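Long-range contacts in mitochondrial association factor 1 (PDB 6BXT), which probably mediates association of Toxoplasma with host mitochondria and binds ADP-ribose in a macro-domain-like fold: residues A46-G51 with V166-V171; A188-I193 with I214-L219. All blocks are in the same frame, centred on the assembly; numbering follows the deposited sequence.

Contact 1: A46-G51 with V166-V171; sequences ATVDAG and VMLYTV. With APR (adenosine-5-diphosphoribose), chain D.
V48 and D49 run parallel to L168 and Y169 in neighbouring strands of the central sheet, the short axes 4.3 Å apart at closest approach and their directions 28° apart. The backbone ladder includes L168 N to T47 O (2.8 Å), D49 N to L168 O, and T170 N to D49 O (3.0 Å). On the V48 face the side chains that meet across the strands do so through methyl groups. L168 CD1 reaches A46 CB at 3.5 Å and V48 CG2 at 3.8 Å, and the other valine methyl, CG1, meets T170 CG2 at 3.6 Å. T170 has OG1 trans to its backbone N (chi1 -172°), which leaves that methyl for V48 while the hydroxyl bonds A146 O. Turning to the D49 face, the character changes. The carboxylate of D49 lies alongside the Y169 ring, pointing the same way, with the two planes 67° apart. Further along, G51 CA makes a CH-pi contact over one ring face, 3.7 Å from the centroid, and Y169 OH is bonded to both T52 N and F56 O, pinning the far end of the ring. A50 CB comes close to the O1B phosphate oxygen of the ADP-ribose. Helix 179-201 packs over V48, L168 and T170, helix 61-76 lies over T47, D49 and M167, and strands 213-216 and 147-152 flank the pair in the sheet.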
loop_
_atom_site.group_PDB
_atom_site.type_symbol
_atom_site.label_atom_id
_atom_site.label_comp_id
_atom_site.label_asym_id
_atom_site.label_seq_id
_atom_site.Cartn_x
_atom_site.Cartn_y
_atom_site.Cartn_z
ATOM N N ALA A 46 4.314 -3.555 7.214
ATOM C CA ALA A 46 4.309 -2.454 6.258
ATOM C C ALA A 46 2.891 -2.166 5.782
ATOM O O ALA A 46 2.302 -2.956 5.044
ATOM C CB ALA A 46 5.215 -2.770 5.073
ATOM N N THR A 47 2.353 -1.027 6.204
ATOM C CA THR A 47 0.994 -0.638 5.843
ATOM C C THR A 47 0.987 0.065 4.492
ATOM O O THR A 47 1.905 0.817 4.170
ATOM C CB THR A 47 0.370 0.285 6.906
ATOM O OG1 THR A 47 0.347 -0.388 8.170
ATOM C CG2 THR A 47 -1.051 0.678 6.524
ATOM N N VAL A 48 -0.061 -0.181 3.714
ATOM C CA VAL A 48 -0.159 0.339 2.356
ATOM C C VAL A 48 -1.018 1.596 2.298
ATOM O O VAL A 48 -2.206 1.567 2.616
ATOM C CB VAL A 48 -0.747 -0.717 1.400
ATOM C CG1 VAL A 48 -0.828 -0.174 -0.023
ATOM C CG2 VAL A 48 0.089 -1.988 1.439
ATOM N N ASP A 49 -0.407 2.692 1.865
ATOM C CA ASP A 49 -1.110 3.957 1.709
ATOM C C ASP A 49 -1.944 3.948 0.430
ATOM O O ASP A 49 -1.420 3.736 -0.667
ATOM C CB ASP A 49 -0.112 5.117 1.685
ATOM C CG ASP A 49 -0.785 6.475 1.767
ATOM O OD1 ASP A 49 -2.003 6.567 1.514
ATOM O OD2 ASP A 49 -0.081 7.457 2.078
ATOM N N ALA A 50 -3.245 4.172 0.579
ATOM C CA ALA A 50 -4.127 4.310 -0.570
ATOM C C ALA A 50 -3.863 5.654 -1.239
ATOM O O ALA A 50 -4.556 6.637 -0.976
ATOM C CB ALA A 50 -5.574 4.194 -0.151
ATOM N N GLY A 51 -2.850 5.684 -2.100
ATOM C CA GLY A 51 -2.369 6.920 -2.690
ATOM C C GLY A 51 -3.277 7.518 -3.746
ATOM O O GLY A 51 -4.332 6.972 -4.066
ATOM N N VAL A 166 8.425 0.890 8.060
ATOM C CA VAL A 166 8.190 0.666 6.634
ATOM C C VAL A 166 6.745 0.978 6.265
ATOM O O VAL A 166 5.814 0.629 6.993
ATOM C CB VAL A 166 8.505 -0.791 6.206
ATOM C CG1 VAL A 166 8.432 -0.930 4.683
ATOM C CG2 VAL A 166 9.877 -1.217 6.702
ATOM N N MET A 167 6.576 1.641 5.128
ATOM C CA MET A 167 5.258 1.912 4.573
ATOM C C MET A 167 5.252 1.629 3.077
ATOM O O MET A 167 6.309 1.495 2.456
ATOM C CB MET A 167 4.848 3.363 4.830
ATOM C CG MET A 167 5.719 4.401 4.122
ATOM S SD MET A 167 4.982 6.045 4.095
ATOM C CE MET A 167 3.543 5.775 3.061
ATOM N N LEU A 168 4.055 1.536 2.507
ATOM C CA LEU A 168 3.895 1.437 1.065
ATOM C C LEU A 168 2.907 2.487 0.583
ATOM O O LEU A 168 2.097 2.994 1.357
ATOM C CB LEU A 168 3.422 0.041 0.657
ATOM C CG LEU A 168 4.422 -1.087 0.905
ATOM C CD1 LEU A 168 3.897 -2.042 1.961
ATOM C CD2 LEU A 168 4.721 -1.820 -0.391
ATOM N N TYR A 169 2.987 2.803 -0.703
ATOM C CA TYR A 169 2.132 3.803 -1.321
ATOM C C TYR A 169 1.747 3.303 -2.703
ATOM O O TYR A 169 2.616 2.955 -3.500
ATOM C CB TYR A 169 2.859 5.150 -1.403
ATOM C CG TYR A 169 2.047 6.297 -1.973
ATOM C CD1 TYR A 169 1.790 6.388 -3.335
ATOM C CD2 TYR A 169 1.571 7.309 -1.152
ATOM C CE1 TYR A 169 1.061 7.442 -3.858
ATOM C CE2 TYR A 169 0.845 8.368 -1.666
ATOM C CZ TYR A 169 0.594 8.430 -3.019
ATOM O OH TYR A 169 -0.130 9.479 -3.536
ATOM N N THR A 170 0.450 3.260 -2.981
ATOM C CA THR A 170 -0.033 2.793 -4.272
ATOM C C THR A 170 -1.217 3.632 -4.727
ATOM O O THR A 170 -1.892 4.258 -3.913
ATOM C CB THR A 170 -0.443 1.304 -4.221
ATOM O OG1 THR A 170 -0.727 0.835 -5.544
ATOM C CG2 THR A 170 -1.667 1.104 -3.330
ATOM N N VAL A 171 -1.456 3.643 -6.034
ATOM C CA VAL A 171 -2.573 4.378 -6.612
ATOM C C VAL A 171 -3.569 3.388 -7.202
ATOM O O VAL A 171 -3.241 2.641 -8.123
ATOM C CB VAL A 171 -2.107 5.358 -7.703
ATOM C CG1 VAL A 171 -3.244 6.285 -8.105
ATOM C CG2 VAL A 171 -0.913 6.167 -7.218
HETATM N N1 APR D . -8.143 5.258 8.152
HETATM C C2 APR D . -8.193 3.965 7.764
HETATM N N3 APR D . -8.993 3.596 6.715
HETATM C C4 APR D . -9.738 4.528 6.059
HETATM C C5 APR D . -9.688 5.822 6.447
HETATM C C6 APR D . -8.885 6.193 7.504
HETATM N N6 APR D . -8.593 7.423 8.160
HETATM N N7 APR D . -10.521 6.540 5.634
HETATM C C8 APR D . -11.080 5.679 4.745
HETATM N N9 APR D . -10.603 4.420 4.998
HETATM C "C1'" APR D . -10.909 3.247 4.345
HETATM C "C2'" APR D . -11.932 3.292 3.477
HETATM O "O2'" APR D . -13.119 2.676 4.091
HETATM C "C3'" APR D . -11.487 2.457 2.264
HETATM O "O3'" APR D . -11.946 1.204 2.353
HETATM O "O4'" APR D . -9.557 2.770 3.512
HETATM C "C4'" APR D . -9.890 2.484 2.302
HETATM C "C5'" APR D . -9.357 3.547 1.373
HETATM O "O5'" APR D . -9.763 4.845 1.848
HETATM P PA APR D . -9.579 6.065 0.886
HETATM O O1A APR D . -8.115 6.471 0.839
HETATM O O2A APR D . -10.401 7.207 1.330
HETATM O O3A APR D . -10.071 5.593 -0.575
HETATM P PB APR D . -9.201 5.625 -1.903
HETATM O O1B APR D . -8.254 4.426 -1.957
HETATM O O2B APR D . -10.169 5.572 -3.085
HETATM O O5D APR D . -8.373 6.979 -1.975
HETATM C C5D APR D . -9.069 8.065 -2.532
HETATM O O4D APR D . -8.460 9.378 -0.722
HETATM O O1D APR D . -6.555 8.775 0.670
HETATM C C1D APR D . -6.961 9.731 -0.234
HETATM O O2D APR D . -5.402 11.045 -1.329
HETATM C C2D APR D . -6.155 9.745 -1.294
HETATM O O3D APR D . -6.959 10.814 -3.217
HETATM C C3D APR D . -7.024 9.642 -2.514
HETATM C C4D APR D . -8.497 9.417 -1.998
#

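Contact 2: A188-I193 with I214-L219. With APR (adenosine-5-diphosphoribose), chain D.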
loop_
_atom_site.group_PDB
_atom_site.type_symbol
_atom_site.label_atom_id
_atom_site.label_comp_id
_atom_site.label_asym_id
_atom_site.label_seq_id
_atom_site.Cartn_x
_atom_site.Cartn_y
_atom_site.Cartn_z
ATOM N N ALA A 188 -2.748 -5.449 -11.352
ATOM C CA ALA A 188 -1.487 -4.735 -11.530
ATOM C C ALA A 188 -1.091 -4.028 -10.240
ATOM O O ALA A 188 0.066 -4.076 -9.821
ATOM C CB ALA A 188 -1.600 -3.735 -12.664
ATOM N N THR A 189 -2.066 -3.370 -9.622
ATOM C CA THR A 189 -1.871 -2.713 -8.335
ATOM C C THR A 189 -1.376 -3.694 -7.278
ATOM O O THR A 189 -0.450 -3.396 -6.527
ATOM C CB THR A 189 -3.181 -2.063 -7.843
ATOM O OG1 THR A 189 -3.538 -0.983 -8.716
ATOM C CG2 THR A 189 -3.036 -1.533 -6.422
ATOM N N MET A 190 -2.000 -4.866 -7.223
ATOM C CA MET A 190 -1.673 -5.852 -6.201
ATOM C C MET A 190 -0.342 -6.546 -6.485
ATOM O O MET A 190 0.394 -6.878 -5.556
ATOM C CB MET A 190 -2.789 -6.891 -6.093
ATOM C CG MET A 190 -2.749 -7.723 -4.822
ATOM S SD MET A 190 -2.867 -6.725 -3.324
ATOM C CE MET A 190 -4.482 -5.974 -3.528
ATOM N N LEU A 191 -0.036 -6.768 -7.762
ATOM C CA LEU A 191 1.253 -7.339 -8.140
ATOM C C LEU A 191 2.380 -6.397 -7.731
ATOM O O LEU A 191 3.459 -6.836 -7.332
ATOM C CB LEU A 191 1.323 -7.608 -9.645
ATOM C CG LEU A 191 0.408 -8.688 -10.231
ATOM C CD1 LEU A 191 0.597 -8.761 -11.730
ATOM C CD2 LEU A 191 0.660 -10.036 -9.593
ATOM N N GLY A 192 2.118 -5.098 -7.833
ATOM C CA GLY A 192 3.095 -4.086 -7.476
ATOM C C GLY A 192 3.412 -4.076 -5.993
ATOM O O GLY A 192 4.576 -3.983 -5.600
ATOM N N ILE A 193 2.373 -4.167 -5.170
ATOM C CA ILE A 193 2.539 -4.201 -3.723
ATOM C C ILE A 193 3.327 -5.434 -3.301
ATOM O O ILE A 193 4.324 -5.331 -2.589
ATOM C CB ILE A 193 1.176 -4.190 -3.004
ATOM C CG1 ILE A 193 0.427 -2.889 -3.312
ATOM C CG2 ILE A 193 1.361 -4.343 -1.495
ATOM C CD1 ILE A 193 -1.046 -2.918 -2.951
ATOM N N ILE A 214 1.766 -7.363 5.647
ATOM C CA ILE A 214 1.304 -6.213 4.871
ATOM C C ILE A 214 -0.127 -5.843 5.245
ATOM O O ILE A 214 -1.052 -6.634 5.053
ATOM C CB ILE A 214 1.362 -6.485 3.354
ATOM C CG1 ILE A 214 2.761 -6.955 2.948
ATOM C CG2 ILE A 214 0.979 -5.230 2.571
ATOM C CD1 ILE A 214 2.862 -7.413 1.510
ATOM N N ARG A 215 -0.300 -4.633 5.769
ATOM C CA ARG A 215 -1.617 -4.137 6.144
ATOM C C ARG A 215 -2.248 -3.382 4.980
ATOM O O ARG A 215 -1.831 -2.273 4.651
ATOM C CB ARG A 215 -1.516 -3.236 7.376
ATOM C CG ARG A 215 -2.858 -2.901 8.010
ATOM C CD ARG A 215 -2.714 -2.550 9.482
ATOM N NE ARG A 215 -2.084 -3.627 10.244
ATOM C CZ ARG A 215 -1.963 -3.644 11.568
ATOM N NH1 ARG A 215 -2.439 -2.644 12.300
ATOM N NH2 ARG A 215 -1.370 -4.670 12.162
ATOM N N LEU A 216 -3.256 -3.997 4.364
ATOM C CA LEU A 216 -3.921 -3.428 3.196
ATOM C C LEU A 216 -5.299 -2.873 3.535
ATOM O O LEU A 216 -6.096 -3.553 4.178
ATOM C CB LEU A 216 -4.078 -4.487 2.101
ATOM C CG LEU A 216 -2.812 -5.180 1.607
ATOM C CD1 LEU A 216 -3.085 -6.654 1.389
ATOM C CD2 LEU A 216 -2.333 -4.519 0.329
ATOM N N PRO A 217 -5.591 -1.637 3.104
ATOM C CA PRO A 217 -6.997 -1.231 3.093
ATOM C C PRO A 217 -7.691 -1.847 1.889
ATOM O O PRO A 217 -7.017 -2.469 1.068
ATOM C CB PRO A 217 -6.925 0.290 2.978
ATOM C CG PRO A 217 -5.655 0.537 2.240
ATOM C CD PRO A 217 -4.699 -0.539 2.686
ATOM N N LEU A 218 -9.003 -1.687 1.776
ATOM C CA LEU A 218 -9.698 -2.106 0.567
ATOM C C LEU A 218 -9.498 -1.029 -0.490
ATOM O O LEU A 218 -10.238 -0.044 -0.525
ATOM C CB LEU A 218 -11.185 -2.340 0.834
ATOM C CG LEU A 218 -11.987 -2.913 -0.339
ATOM C CD1 LEU A 218 -11.554 -4.337 -0.652
ATOM C CD2 LEU A 218 -13.472 -2.865 -0.043
ATOM N N LEU A 219 -8.484 -1.211 -1.336
ATOM C CA LEU A 219 -8.114 -0.207 -2.330
ATOM C C LEU A 219 -9.292 0.184 -3.222
ATOM O O LEU A 219 -10.068 -0.666 -3.661
ATOM C CB LEU A 219 -6.957 -0.715 -3.205
ATOM C CG LEU A 219 -5.506 -0.655 -2.694
ATOM C CD1 LEU A 219 -5.244 0.554 -1.802
ATOM C CD2 LEU A 219 -5.105 -1.946 -1.987
HETATM N N1 APR D . -8.143 5.258 8.152
HETATM C C2 APR D . -8.193 3.965 7.764
HETATM N N3 APR D . -8.993 3.596 6.715
HETATM C C4 APR D . -9.738 4.528 6.059
HETATM C C5 APR D . -9.688 5.822 6.447
HETATM C C6 APR D . -8.885 6.193 7.504
HETATM N N6 APR D . -8.593 7.423 8.160
HETATM N N7 APR D . -10.521 6.540 5.634
HETATM C C8 APR D . -11.080 5.679 4.745
HETATM N N9 APR D . -10.603 4.420 4.998
HETATM C "C1'" APR D . -10.909 3.247 4.345
HETATM C "C2'" APR D . -11.932 3.292 3.477
HETATM O "O2'" APR D . -13.119 2.676 4.091
HETATM C "C3'" APR D . -11.487 2.457 2.264
HETATM O "O3'" APR D . -11.946 1.204 2.353
HETATM O "O4'" APR D . -9.557 2.770 3.512
HETATM C "C4'" APR D . -9.890 2.484 2.302
HETATM C "C5'" APR D . -9.357 3.547 1.373
HETATM O "O5'" APR D . -9.763 4.845 1.848
HETATM P PA APR D . -9.579 6.065 0.886
HETATM O O1A APR D . -8.115 6.471 0.839
HETATM O O2A APR D . -10.401 7.207 1.330
HETATM O O3A APR D . -10.071 5.593 -0.575
HETATM P PB APR D . -9.201 5.625 -1.903
HETATM O O1B APR D . -8.254 4.426 -1.957
HETATM O O2B APR D . -10.169 5.572 -3.085
HETATM O O5D APR D . -8.373 6.979 -1.975
HETATM C C5D APR D . -9.069 8.065 -2.532
HETATM O O4D APR D . -8.460 9.378 -0.722
HETATM O O1D APR D . -6.555 8.775 0.670
HETATM C C1D APR D . -6.961 9.731 -0.234
HETATM O O2D APR D . -5.402 11.045 -1.329
HETATM C C2D APR D . -6.155 9.745 -1.294
HETATM O O3D APR D . -6.959 10.814 -3.217
HETATM C C3D APR D . -7.024 9.642 -2.514
HETATM C C4D APR D . -8.497 9.417 -1.998
#
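The second half of a beta-alpha-beta crossover is held together here, with I193 of helix 179-201 packed on I214 and L216 of strand 213-216, the strand to which the chain returns after the helix. The two short axes run at 154°, close to antiparallel, as expected for a helix leading back to the start of the next parallel strand. The contact is apolar throughout. I193 does most of the work: its CD1 lies 3.9 Å from L216 CD2, and its CG2 sits 4.1 Å from the same L216 methyl and 4.2 Å from I214 CG2. With I193 CG2 trans to the backbone N (chi1 -63° for CG1), both arms of the isoleucine close on L216 CD2, CG2 adding the I214 methyl and CD1 adding L219 CD2 at 4.3 Å. M190, one turn earlier, points off to the side at its CB, but chi2 and chi3 both near +60° curl the thioether back, bringing SD to 4.3 Å from L216 CD2 and CE to 4.4 Å from L219 CD2. The same side chain also packs on A240 and A244 of helix 230-248, so it bridges two helices and the strand end. Beyond L216 the chain leaves the sheet and passes the ligand: P217 CB is 3.7 Å from O4' of the adenosine ribose in ADP-ribose, and L218 O is near O3'. L219 then turns its side chain back to the helix, and its O is hydrogen-bonded to Y186 OH. A loop that leaves a strand's C-terminal end to border the nucleotide, with hydrophobic packing behind it, is consistent with a macro-domain-like ADP-ribose pocket in a three-layer alpha/beta/alpha fold.

How the contacts relate
Both contacts are buried, their centres about 8 Å apart, and they share the neighbourhood of one crossover: strand 166-171 leads into helix 179-201, which, by way of the short helix 204-208, leads to strand 213-216. Contact 1 pairs the first of these strands with strand 45-51, which lies between the two in the sheet, through backbone hydrogen bonds backed by side chains on both faces; contact 2 works between layers, through methyl and thioether packing alone. They join directly where R215 and V48 share a probable backbone hydrogen bond, and where T189 packs on T170. Each also reaches the ADP-ribose, contact 1 beside its diphosphate and contact 2 beside its adenosine ribose.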